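Local coordinates for protein phospholipase C beta (Meleagris gallopavo, PDB 1JAD) that forms the dimeric, largely helical coiled-coil C-terminal region of a phospholipase C beta, a member of the PLC-beta family, at residues Q121-S132 / T190-Q201. Numbering follows the deposited sequence.
Sequences QIAELKALKESS and TARYQQKLEEKQ. With SO4 (sulfate ion), chain C.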
loop_
_atom_site.group_PDB
_atom_site.type_symbol
_atom_site.label_atom_id
_atom_site.label_comp_id
_atom_site.label_asym_id
_atom_site.label_seq_id
_atom_site.Cartn_x
_atom_site.Cartn_y
_atom_site.Cartn_z
ATOM N N GLN A 121 -3.506 8.282 -3.973
ATOM C CA GLN A 121 -2.256 8.542 -3.280
ATOM C C GLN A 121 -1.068 8.631 -4.229
ATOM O O GLN A 121 -0.118 9.392 -3.988
ATOM C CB GLN A 121 -2.041 7.474 -2.213
ATOM C CG GLN A 121 -3.180 7.458 -1.204
ATOM C CD GLN A 121 -3.034 6.395 -0.148
ATOM O OE1 GLN A 121 -3.820 6.336 0.800
ATOM N NE2 GLN A 121 -2.027 5.543 -0.298
ATOM N N ILE A 122 -1.121 7.866 -5.315
ATOM C CA ILE A 122 -0.052 7.916 -6.301
ATOM C C ILE A 122 -0.141 9.246 -7.035
ATOM O O ILE A 122 0.877 9.894 -7.295
ATOM C CB ILE A 122 -0.160 6.762 -7.323
ATOM C CG1 ILE A 122 0.274 5.446 -6.669
ATOM C CG2 ILE A 122 0.700 7.058 -8.548
ATOM C CD1 ILE A 122 1.741 5.430 -6.238
ATOM N N ALA A 123 -1.366 9.658 -7.352
ATOM C CA ALA A 123 -1.584 10.909 -8.060
ATOM C C ALA A 123 -1.162 12.093 -7.202
ATOM O O ALA A 123 -0.661 13.084 -7.714
ATOM C CB ALA A 123 -3.036 11.039 -8.444
ATOM N N GLU A 124 -1.371 11.991 -5.895
ATOM C CA GLU A 124 -1.000 13.067 -4.985
ATOM C C GLU A 124 0.511 13.192 -5.007
ATOM O O GLU A 124 1.037 14.261 -5.285
ATOM C CB GLU A 124 -1.488 12.751 -3.575
ATOM C CG GLU A 124 -2.957 12.418 -3.562
ATOM C CD GLU A 124 -3.406 11.766 -2.284
ATOM O OE1 GLU A 124 -2.574 11.072 -1.648
ATOM O OE2 GLU A 124 -4.600 11.916 -1.938
ATOM N N LEU A 125 1.204 12.089 -4.738
ATOM C CA LEU A 125 2.661 12.084 -4.733
ATOM C C LEU A 125 3.183 12.594 -6.052
ATOM O O LEU A 125 4.217 13.250 -6.106
ATOM C CB LEU A 125 3.212 10.677 -4.504
ATOM C CG LEU A 125 2.992 9.983 -3.156
ATOM C CD1 LEU A 125 3.573 8.580 -3.231
ATOM C CD2 LEU A 125 3.656 10.774 -2.035
ATOM N N LYS A 126 2.465 12.300 -7.127
ATOM C CA LYS A 126 2.908 12.735 -8.434
ATOM C C LYS A 126 2.708 14.236 -8.569
ATOM O O LYS A 126 3.564 14.946 -9.102
ATOM C CB LYS A 126 2.140 11.980 -9.515
ATOM C CG LYS A 126 2.643 12.223 -10.919
ATOM C CD LYS A 126 1.901 11.331 -11.910
ATOM C CE LYS A 126 2.379 11.576 -13.330
ATOM N NZ LYS A 126 2.088 12.975 -13.747
ATOM N N ALA A 127 1.585 14.728 -8.067
ATOM C CA ALA A 127 1.308 16.154 -8.152
ATOM C C ALA A 127 2.323 16.970 -7.345
ATOM O O ALA A 127 2.766 18.029 -7.790
ATOM C CB ALA A 127 -0.115 16.445 -7.674
ATOM N N LEU A 128 2.698 16.477 -6.169
ATOM C CA LEU A 128 3.663 17.183 -5.331
ATOM C C LEU A 128 5.003 17.283 -6.064
ATOM O O LEU A 128 5.572 18.370 -6.193
ATOM C CB LEU A 128 3.830 16.450 -3.999
ATOM C CG LEU A 128 4.890 16.935 -3.013
ATOM C CD1 LEU A 128 4.620 18.390 -2.586
ATOM C CD2 LEU A 128 4.877 16.007 -1.808
ATOM N N LYS A 129 5.483 16.149 -6.574
ATOM C CA LYS A 129 6.745 16.107 -7.305
ATOM C C LYS A 129 6.783 16.988 -8.549
ATOM O O LYS A 129 7.785 17.673 -8.777
ATOM C CB LYS A 129 7.102 14.668 -7.692
ATOM C CG LYS A 129 7.309 13.760 -6.500
ATOM C CD LYS A 129 8.040 12.476 -6.872
ATOM C CE LYS A 129 8.250 11.613 -5.632
ATOM N NZ LYS A 129 9.078 10.425 -5.939
ATOM N N GLU A 130 5.726 16.983 -9.358
ATOM C CA GLU A 130 5.736 17.828 -10.549
ATOM C C GLU A 130 5.740 19.288 -10.136
ATOM O O GLU A 130 6.431 20.112 -10.728
ATOM C CB GLU A 130 4.526 17.565 -11.450
ATOM C CG GLU A 130 4.458 16.149 -12.011
ATOM C CD GLU A 130 3.502 16.023 -13.193
ATOM O OE1 GLU A 130 2.302 16.346 -13.052
ATOM O OE2 GLU A 130 3.961 15.593 -14.271
ATOM N N SER A 131 4.953 19.601 -9.116
ATOM C CA SER A 131 4.861 20.957 -8.595
ATOM C C SER A 131 6.252 21.440 -8.172
ATOM O O SER A 131 6.721 22.500 -8.598
ATOM C CB SER A 131 3.906 20.967 -7.397
ATOM O OG SER A 131 3.869 22.234 -6.784
ATOM N N SER A 132 6.905 20.646 -7.329
ATOM C CA SER A 132 8.242 20.958 -6.846
ATOM C C SER A 132 9.180 21.272 -8.001
ATOM O O SER A 132 9.767 22.353 -8.064
ATOM C CB SER A 132 8.778 19.768 -6.059
ATOM O OG SER A 132 10.155 19.915 -5.785
ATOM N N THR A 190 10.213 20.189 -0.217
ATOM C CA THR A 190 9.479 19.105 -0.888
ATOM C C THR A 190 9.628 17.822 -0.065
ATOM O O THR A 190 8.688 17.044 0.074
ATOM C CB THR A 190 9.997 18.872 -2.319
ATOM O OG1 THR A 190 9.854 20.081 -3.081
ATOM C CG2 THR A 190 9.207 17.762 -2.995
ATOM N N ALA A 191 10.801 17.600 0.511
ATOM C CA ALA A 191 10.984 16.416 1.335
ATOM C C ALA A 191 10.055 16.467 2.558
ATOM O O ALA A 191 9.488 15.438 2.971
ATOM C CB ALA A 191 12.415 16.312 1.779
ATOM N N ARG A 192 9.889 17.650 3.149
ATOM C CA ARG A 192 9.007 17.756 4.311
ATOM C C ARG A 192 7.562 17.513 3.893
ATOM O O ARG A 192 6.837 16.789 4.563
ATOM C CB ARG A 192 9.151 19.131 5.001
ATOM C CG ARG A 192 8.099 19.419 6.086
ATOM C CD ARG A 192 8.523 20.545 7.042
ATOM N NE ARG A 192 8.896 21.767 6.329
ATOM C CZ ARG A 192 8.020 22.666 5.906
ATOM N NH1 ARG A 192 6.732 22.469 6.141
ATOM N NH2 ARG A 192 8.428 23.731 5.215
ATOM N N TYR A 193 7.135 18.114 2.787
ATOM C CA TYR A 193 5.766 17.897 2.320
ATOM C C TYR A 193 5.497 16.443 1.931
ATOM O O TYR A 193 4.395 15.931 2.154
ATOM C CB TYR A 193 5.452 18.808 1.133
ATOM C CG TYR A 193 4.982 20.202 1.533
ATOM C CD1 TYR A 193 5.743 21.006 2.398
ATOM C CD2 TYR A 193 3.775 20.716 1.042
ATOM C CE1 TYR A 193 5.318 22.280 2.763
ATOM C CE2 TYR A 193 3.341 21.989 1.399
ATOM C CZ TYR A 193 4.115 22.765 2.256
ATOM O OH TYR A 193 3.698 24.035 2.583
ATOM N N GLN A 194 6.490 15.764 1.366
ATOM C CA GLN A 194 6.266 14.376 0.964
ATOM C C GLN A 194 6.164 13.464 2.180
ATOM O O GLN A 194 5.296 12.596 2.258
ATOM C CB GLN A 194 7.369 13.889 0.013
ATOM C CG GLN A 194 7.250 12.407 -0.291
ATOM C CD GLN A 194 8.275 11.886 -1.289
ATOM O OE1 GLN A 194 8.502 10.684 -1.363
ATOM N NE2 GLN A 194 8.870 12.770 -2.072
ATOM N N GLN A 195 7.043 13.684 3.148
ATOM C CA GLN A 195 7.048 12.904 4.368
ATOM C C GLN A 195 5.702 12.980 5.085
ATOM O O GLN A 195 5.150 11.963 5.515
ATOM C CB GLN A 195 8.186 13.409 5.258
ATOM C CG GLN A 195 8.153 12.960 6.710
ATOM C CD GLN A 195 7.147 13.758 7.533
ATOM O OE1 GLN A 195 7.288 14.981 7.700
ATOM N NE2 GLN A 195 6.120 13.076 8.035
ATOM N N LYS A 196 5.163 14.185 5.209
ATOM C CA LYS A 196 3.893 14.386 5.895
ATOM C C LYS A 196 2.782 13.703 5.086
ATOM O O LYS A 196 1.881 13.070 5.640
ATOM C CB LYS A 196 3.608 15.890 6.010
ATOM C CG LYS A 196 2.800 16.325 7.238
ATOM C CD LYS A 196 1.443 15.657 7.367
ATOM C CE LYS A 196 0.750 16.092 8.671
ATOM N NZ LYS A 196 1.560 15.801 9.911
ATOM N N LEU A 197 2.868 13.837 3.768
ATOM C CA LEU A 197 1.884 13.254 2.862
ATOM C C LEU A 197 1.840 11.731 2.982
ATOM O O LEU A 197 0.770 11.131 3.105
ATOM C CB LEU A 197 2.220 13.665 1.422
ATOM C CG LEU A 197 1.248 13.284 0.305
ATOM C CD1 LEU A 197 1.621 13.977 -0.991
ATOM C CD2 LEU A 197 1.271 11.791 0.125
ATOM N N GLU A 198 3.004 11.100 2.945
ATOM C CA GLU A 198 3.060 9.650 3.043
ATOM C C GLU A 198 2.548 9.241 4.406
ATOM O O GLU A 198 1.994 8.159 4.592
ATOM C CB GLU A 198 4.496 9.161 2.844
ATOM C CG GLU A 198 5.135 9.704 1.594
ATOM C CD GLU A 198 6.497 9.119 1.327
ATOM O OE1 GLU A 198 7.336 9.111 2.254
ATOM O OE2 GLU A 198 6.738 8.678 0.177
ATOM N N GLU A 199 2.716 10.135 5.362
ATOM C CA GLU A 199 2.281 9.877 6.724
ATOM C C GLU A 199 0.756 9.768 6.807
ATOM O O GLU A 199 0.229 8.882 7.465
ATOM C CB GLU A 199 2.790 10.996 7.619
ATOM C CG GLU A 199 2.691 10.718 9.089
ATOM C CD GLU A 199 3.252 11.864 9.903
ATOM O OE1 GLU A 199 2.610 12.939 9.942
ATOM O OE2 GLU A 199 4.346 11.699 10.481
ATOM N N LYS A 200 0.048 10.671 6.144
ATOM C CA LYS A 200 -1.408 10.637 6.159
ATOM C C LYS A 200 -1.878 9.344 5.514
ATOM O O LYS A 200 -2.690 8.610 6.076
ATOM C CB LYS A 200 -1.976 11.836 5.400
ATOM C CG LYS A 200 -1.858 13.155 6.148
ATOM C CD LYS A 200 -2.395 14.286 5.312
ATOM C CE LYS A 200 -2.417 15.580 6.100
ATOM N NZ LYS A 200 -3.351 15.459 7.257
ATOM N N GLN A 201 -1.341 9.058 4.334
ATOM C CA GLN A 201 -1.683 7.843 3.619
ATOM C C GLN A 201 -1.537 6.627 4.527
ATOM O O GLN A 201 -2.401 5.740 4.528
ATOM C CB GLN A 201 -0.803 7.748 2.373
ATOM C CG GLN A 201 -1.121 8.895 1.433
ATOM C CD GLN A 201 -0.123 9.093 0.317
ATOM O OE1 GLN A 201 -0.394 9.831 -0.640
ATOM N NE2 GLN A 201 1.046 8.471 0.438
HETATM S S SO4 C . 5.594 26.323 4.944
HETATM O O1 SO4 C . 6.569 26.924 5.882
HETATM O O2 SO4 C . 4.218 26.727 5.307
HETATM O O3 SO4 C . 5.686 24.853 5.021
HETATM O O4 SO4 C . 5.890 26.778 3.567
#
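With CG anti to the backbone N (chi1 174°), L128 sets its branched end against the facing helix, and L197, in the same first torsion, answers from the other side. CD2 of L128 lies 3.5 Å from CA of Q194, close against the main chain, while its CD1 meets CB of Y193 at 3.8 Å. As a knob, L128 fills the hole made by T190, Y193, Q194 and L197, its CD2 3.9 Å from CD1 of L197. One turn earlier L125 does the same among Q194, L197, E198 and Q201, its CD2 also against CG of E198.

The two helices run antiparallel, at 173°, with axes 10.6 Å apart at closest approach: a knobs-into-holes coiled coil joining the long helices 75-155 and 161-245. At one end the extended chains of Q121 and Q201 lie alongside each other, pointing opposite ways, with their amide planes stacked 16° apart; CD of Q121 sits 3.5 Å from CG of Q201. E124 leans toward L197 through CB, its carboxylate hydrogen-bonded to T18. At the other end the hydroxyls of S132 and T190 lie 2.7 Å apart (OG to OG1), and OG1 of T190 also bonds to the carbonyl of L186 within its own helix.

K129 lays its CE beside the amide of Q194, then carries its ammonium on to E212 and T107 of the second subunit. On the outer side, NH1 of R192 donates to O3 of a sulfate at 2.8 Å, and NH2 reaches the same oxygen.

Leucine packing thus joins two helices of one chain, while the salt bridge from K129 probably also ties this part of the coiled coil to the dimer partner.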